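Local coordinates for adhesion and penetration protein autotransporter (Haemophilus influenzae, PDB 3SYJ), which promotes bacterial adherence, invasion and aggregation as a self-associating autotransporter adhesin, and is probably also a serine protease, at residues R849-G861 with T868-S882. Numbering follows the deposited sequence.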
loop_
_atom_site.group_PDB
_atom_site.type_symbol
_atom_site.label_atom_id
_atom_site.label_comp_id
_atom_site.label_asym_id
_atom_site.label_seq_id
_atom_site.Cartn_x
_atom_site.Cartn_y
_atom_site.Cartn_z
ATOM N N ARG A 849 7.663 14.441 13.465
ATOM C CA ARG A 849 8.720 14.267 14.457
ATOM C C ARG A 849 8.193 13.762 15.804
ATOM O O ARG A 849 8.855 12.976 16.477
ATOM C CB ARG A 849 9.504 15.568 14.643
ATOM C CG ARG A 849 10.344 15.620 15.910
ATOM C CD ARG A 849 11.457 14.581 15.904
ATOM N NE ARG A 849 12.024 14.407 17.241
ATOM C CZ ARG A 849 11.911 13.298 17.971
ATOM N NH1 ARG A 849 11.268 12.244 17.487
ATOM N NH2 ARG A 849 12.456 13.233 19.182
ATOM N N PHE A 850 7.009 14.216 16.203
ATOM C CA PHE A 850 6.411 13.751 17.452
ATOM C C PHE A 850 5.118 12.991 17.193
ATOM O O PHE A 850 4.360 13.320 16.274
ATOM C CB PHE A 850 6.166 14.914 18.420
ATOM C CG PHE A 850 7.428 15.531 18.952
ATOM C CD1 PHE A 850 8.217 14.846 19.862
ATOM C CD2 PHE A 850 7.825 16.793 18.543
ATOM C CE1 PHE A 850 9.379 15.408 20.356
ATOM C CE2 PHE A 850 8.988 17.364 19.033
ATOM C CZ PHE A 850 9.766 16.671 19.940
ATOM N N ASN A 851 4.873 11.970 18.009
ATOM C CA ASN A 851 3.720 11.097 17.813
ATOM C C ASN A 851 2.674 11.226 18.905
ATOM O O ASN A 851 2.967 11.664 20.019
ATOM C CB ASN A 851 4.167 9.638 17.709
ATOM C CG ASN A 851 5.037 9.382 16.500
ATOM O OD1 ASN A 851 4.906 10.048 15.470
ATOM N ND2 ASN A 851 5.934 8.410 16.616
ATOM N N THR A 852 1.453 10.827 18.574
ATOM C CA THR A 852 0.357 10.802 19.528
ATOM C C THR A 852 -0.323 9.440 19.500
ATOM O O THR A 852 -0.672 8.928 18.436
ATOM C CB THR A 852 -0.693 11.891 19.213
ATOM O OG1 THR A 852 -0.091 13.188 19.310
ATOM C CG2 THR A 852 -1.868 11.805 20.178
ATOM N N LEU A 853 -0.495 8.849 20.673
ATOM C CA LEU A 853 -1.310 7.656 20.793
ATOM C C LEU A 853 -2.673 8.055 21.342
ATOM O O LEU A 853 -2.769 8.612 22.433
ATOM C CB LEU A 853 -0.639 6.634 21.707
ATOM C CG LEU A 853 -1.471 5.423 22.140
ATOM C CD1 LEU A 853 -2.033 4.659 20.941
ATOM C CD2 LEU A 853 -0.645 4.508 23.032
ATOM N N THR A 854 -3.721 7.781 20.577
ATOM C CA THR A 854 -5.082 8.078 20.998
ATOM C C THR A 854 -5.779 6.795 21.426
ATOM O O THR A 854 -5.784 5.814 20.682
ATOM C CB THR A 854 -5.894 8.710 19.848
ATOM O OG1 THR A 854 -5.273 9.932 19.430
ATOM C CG2 THR A 854 -7.327 8.988 20.287
ATOM N N VAL A 855 -6.362 6.804 22.623
ATOM C CA VAL A 855 -7.139 5.668 23.120
ATOM C C VAL A 855 -8.613 6.038 23.300
ATOM O O VAL A 855 -9.057 6.330 24.410
ATOM C CB VAL A 855 -6.590 5.145 24.455
ATOM C CG1 VAL A 855 -7.327 3.873 24.865
ATOM C CG2 VAL A 855 -5.091 4.899 24.351
ATOM N N ASN A 856 -9.360 6.014 22.201
ATOM C CA ASN A 856 -10.757 6.441 22.187
ATOM C C ASN A 856 -11.643 5.724 23.197
ATOM O O ASN A 856 -12.647 6.271 23.649
ATOM C CB ASN A 856 -11.348 6.276 20.785
ATOM C CG ASN A 856 -10.764 7.262 19.782
ATOM O OD1 ASN A 856 -10.451 6.898 18.646
ATOM N ND2 ASN A 856 -10.609 8.517 20.201
ATOM N N GLY A 857 -11.274 4.498 23.542
ATOM C CA GLY A 857 -12.077 3.686 24.436
ATOM C C GLY A 857 -11.498 3.666 25.830
ATOM O O GLY A 857 -11.002 4.681 26.306
ATOM N N LYS A 858 -11.554 2.511 26.484
ATOM C CA LYS A 858 -11.021 2.381 27.836
ATOM C C LYS A 858 -9.572 1.906 27.866
ATOM O O LYS A 858 -9.252 0.828 27.368
ATOM C CB LYS A 858 -11.884 1.436 28.679
ATOM C CG LYS A 858 -11.287 1.125 30.052
ATOM C CD LYS A 858 -12.124 0.112 30.820
ATOM C CE LYS A 858 -13.384 0.745 31.390
ATOM N NZ LYS A 858 -14.276 -0.266 32.040
ATOM N N LEU A 859 -8.700 2.725 28.446
ATOM C CA LEU A 859 -7.365 2.281 28.806
ATOM C C LEU A 859 -7.464 1.768 30.231
ATOM O O LEU A 859 -8.242 2.296 31.025
ATOM C CB LEU A 859 -6.362 3.433 28.726
ATOM C CG LEU A 859 -5.103 3.283 29.594
ATOM C CD1 LEU A 859 -4.127 2.284 28.992
ATOM C CD2 LEU A 859 -4.422 4.620 29.790
ATOM N N SER A 860 -6.697 0.732 30.554
ATOM C CA SER A 860 -6.720 0.160 31.895
ATOM C C SER A 860 -5.502 -0.713 32.153
ATOM O O SER A 860 -4.796 -1.110 31.223
ATOM C CB SER A 860 -8.000 -0.649 32.119
ATOM O OG SER A 860 -8.073 -1.749 31.230
ATOM N N GLY A 861 -5.260 -1.003 33.426
ATOM C CA GLY A 861 -4.141 -1.837 33.821
ATOM C C GLY A 861 -2.996 -1.019 34.377
ATOM O O GLY A 861 -3.209 0.023 34.995
ATOM N N THR A 868 9.249 11.251 24.253
ATOM C CA THR A 868 10.303 12.179 23.873
ATOM C C THR A 868 9.685 13.570 23.858
ATOM O O THR A 868 8.471 13.714 23.695
ATOM C CB THR A 868 10.914 11.866 22.487
ATOM O OG1 THR A 868 9.938 12.079 21.462
ATOM C CG2 THR A 868 11.421 10.429 22.424
ATOM N N SER A 869 10.514 14.594 24.028
ATOM C CA SER A 869 10.013 15.963 24.048
ATOM C C SER A 869 11.079 16.998 23.701
ATOM O O SER A 869 12.277 16.718 23.741
ATOM C CB SER A 869 9.433 16.286 25.425
ATOM O OG SER A 869 10.470 16.424 26.385
ATOM N N SER A 870 10.612 18.193 23.352
ATOM C CA SER A 870 11.461 19.368 23.220
ATOM C C SER A 870 10.848 20.495 24.030
ATOM O O SER A 870 10.010 21.240 23.526
ATOM C CB SER A 870 11.591 19.806 21.761
ATOM O OG SER A 870 12.345 21.004 21.665
ATOM N N LEU A 871 11.257 20.609 25.290
ATOM C CA LEU A 871 10.719 21.637 26.173
ATOM C C LEU A 871 10.967 23.025 25.602
ATOM O O LEU A 871 10.216 23.961 25.887
ATOM C CB LEU A 871 11.313 21.517 27.582
ATOM C CG LEU A 871 10.689 20.437 28.474
ATOM C CD1 LEU A 871 11.434 20.307 29.794
ATOM C CD2 LEU A 871 9.216 20.735 28.725
ATOM N N PHE A 872 12.012 23.146 24.784
ATOM C CA PHE A 872 12.347 24.420 24.161
ATOM C C PHE A 872 11.232 24.942 23.256
ATOM O O PHE A 872 10.927 26.133 23.264
ATOM C CB PHE A 872 13.654 24.333 23.373
ATOM C CG PHE A 872 14.032 25.623 22.707
ATOM C CD1 PHE A 872 14.842 26.544 23.353
ATOM C CD2 PHE A 872 13.553 25.930 21.444
ATOM C CE1 PHE A 872 15.181 27.738 22.744
ATOM C CE2 PHE A 872 13.886 27.122 20.833
ATOM C CZ PHE A 872 14.702 28.026 21.482
ATOM N N GLY A 873 10.638 24.054 22.465
ATOM C CA GLY A 873 9.528 24.433 21.607
ATOM C C GLY A 873 8.194 24.119 22.258
ATOM O O GLY A 873 7.130 24.396 21.697
ATOM N N TYR A 874 8.265 23.551 23.459
ATOM C CA TYR A 874 7.095 23.012 24.157
ATOM C C TYR A 874 6.290 22.028 23.295
ATOM O O TYR A 874 5.063 22.112 23.202
ATOM C CB TYR A 874 6.224 24.133 24.735
ATOM C CG TYR A 874 6.816 24.747 25.987
ATOM C CD1 TYR A 874 6.658 24.135 27.225
ATOM C CD2 TYR A 874 7.550 25.928 25.930
ATOM C CE1 TYR A 874 7.204 24.687 28.377
ATOM C CE2 TYR A 874 8.103 26.488 27.076
ATOM C CZ TYR A 874 7.928 25.863 28.297
ATOM O OH TYR A 874 8.469 26.407 29.445
ATOM N N LYS A 875 7.012 21.091 22.683
ATOM C CA LYS A 875 6.425 20.028 21.875
ATOM C C LYS A 875 6.815 18.682 22.470
ATOM O O LYS A 875 7.820 18.581 23.174
ATOM C CB LYS A 875 6.952 20.103 20.441
ATOM C CG LYS A 875 6.624 21.393 19.702
ATOM C CD LYS A 875 7.543 21.591 18.501
ATOM C CE LYS A 875 7.305 20.541 17.420
ATOM N NZ LYS A 875 6.082 20.808 16.605
ATOM N N SER A 876 6.026 17.649 22.181
ATOM C CA SER A 876 6.339 16.297 22.639
ATOM C C SER A 876 5.397 15.240 22.069
ATOM O O SER A 876 4.407 15.559 21.401
ATOM C CB SER A 876 6.288 16.225 24.164
ATOM O OG SER A 876 4.959 16.059 24.613
ATOM N N ASP A 877 5.714 13.978 22.342
ATOM C CA ASP A 877 4.795 12.885 22.056
ATOM C C ASP A 877 3.589 13.088 22.956
ATOM O O ASP A 877 3.702 13.685 24.025
ATOM C CB ASP A 877 5.441 11.529 22.345
ATOM C CG ASP A 877 6.608 11.220 21.422
ATOM O OD1 ASP A 877 6.518 11.525 20.212
ATOM O OD2 ASP A 877 7.613 10.657 21.909
ATOM N N LYS A 878 2.433 12.595 22.527
ATOM C CA LYS A 878 1.200 12.813 23.268
ATOM C C LYS A 878 0.472 11.508 23.570
ATOM O O LYS A 878 0.514 10.561 22.787
ATOM C CB LYS A 878 0.277 13.761 22.497
ATOM C CG LYS A 878 0.819 15.178 22.354
ATOM C CD LYS A 878 1.001 15.831 23.720
ATOM C CE LYS A 878 1.997 16.987 23.681
ATOM N NZ LYS A 878 1.475 18.153 22.928
ATOM N N LEU A 879 -0.184 11.466 24.720
ATOM C CA LEU A 879 -1.070 10.365 25.058
ATOM C C LEU A 879 -2.461 10.951 25.254
ATOM O O LEU A 879 -2.711 11.677 26.215
ATOM C CB LEU A 879 -0.589 9.649 26.321
ATOM C CG LEU A 879 -1.387 8.441 26.818
ATOM C CD1 LEU A 879 -1.526 7.389 25.725
ATOM C CD2 LEU A 879 -0.737 7.850 28.062
ATOM N N LYS A 880 -3.355 10.652 24.316
ATOM C CA LYS A 880 -4.706 11.202 24.318
ATOM C C LYS A 880 -5.707 10.161 24.810
ATOM O O LYS A 880 -5.908 9.134 24.170
ATOM C CB LYS A 880 -5.073 11.676 22.911
ATOM C CG LYS A 880 -6.460 12.269 22.783
ATOM C CD LYS A 880 -6.701 12.812 21.381
ATOM C CE LYS A 880 -5.824 14.023 21.101
ATOM N NZ LYS A 880 -6.331 14.817 19.946
ATOM N N LEU A 881 -6.332 10.428 25.951
ATOM C CA LEU A 881 -7.212 9.452 26.581
ATOM C C LEU A 881 -8.650 9.951 26.675
ATOM O O LEU A 881 -8.936 11.112 26.392
ATOM C CB LEU A 881 -6.693 9.096 27.976
ATOM C CG LEU A 881 -5.215 8.719 28.071
ATOM C CD1 LEU A 881 -4.844 8.406 29.507
ATOM C CD2 LEU A 881 -4.911 7.537 27.165
ATOM N N SER A 882 -9.551 9.060 27.073
ATOM C CA SER A 882 -10.955 9.409 27.236
ATOM C C SER A 882 -11.320 9.436 28.716
ATOM O O SER A 882 -10.458 9.289 29.581
ATOM C CB SER A 882 -11.836 8.392 26.517
ATOM O OG SER A 882 -11.876 7.173 27.243
HETATM O O HOH W 1 -8.812 6.138 27.043
#
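Leu853 of strand 852-855 and Leu879 of strand 878-881 sit mid-way along a parallel pairing between successive beta-helix coils, near the C-terminal end of the passenger domain. Four backbone hydrogen bonds alternate between the strands, from Lys878 N to Asn851 O (2.7 Å) at one end to Val855 N to Lys880 O (2.8 Å) at the other. Inward, Leu853 CD2 lies alongside Leu879 CD1 at 4.0 Å. Further on, the two methyls of Leu881 meet Val855 CG2 and Leu859 CD2. On the other face, Thr852 OG1 rests on Lys878 CB, and Thr854 lies beside Lys880.

Asp877 extends the ladder with its carboxylate. Its OD1 takes Asn851 N on the anti lone pair, at 2.8 Å and almost straight (176°), and also accepts from Asn821 ND2. Its OD2 accepts both Thr868 N and Thr868 OG1 from one face. With CG anti to the carbonyl carbon (chi1 -68°), the Phe850 ring covers the adjoining hairpin. Ser876 CA makes a CH-pi contact over one face of the Phe850 ring, 3.9 Å from the centroid. At the far end, Ser882 OG donates to Gly857 O (2.8 Å), and a water bridges Val855 O and Ser882 N.

Strand 806-808 of the preceding coil pairs in parallel with the other edge of 852-855, strand 906-911 continues the stack beyond 875-881, and Phe865 packs against Leu853 and Leu879.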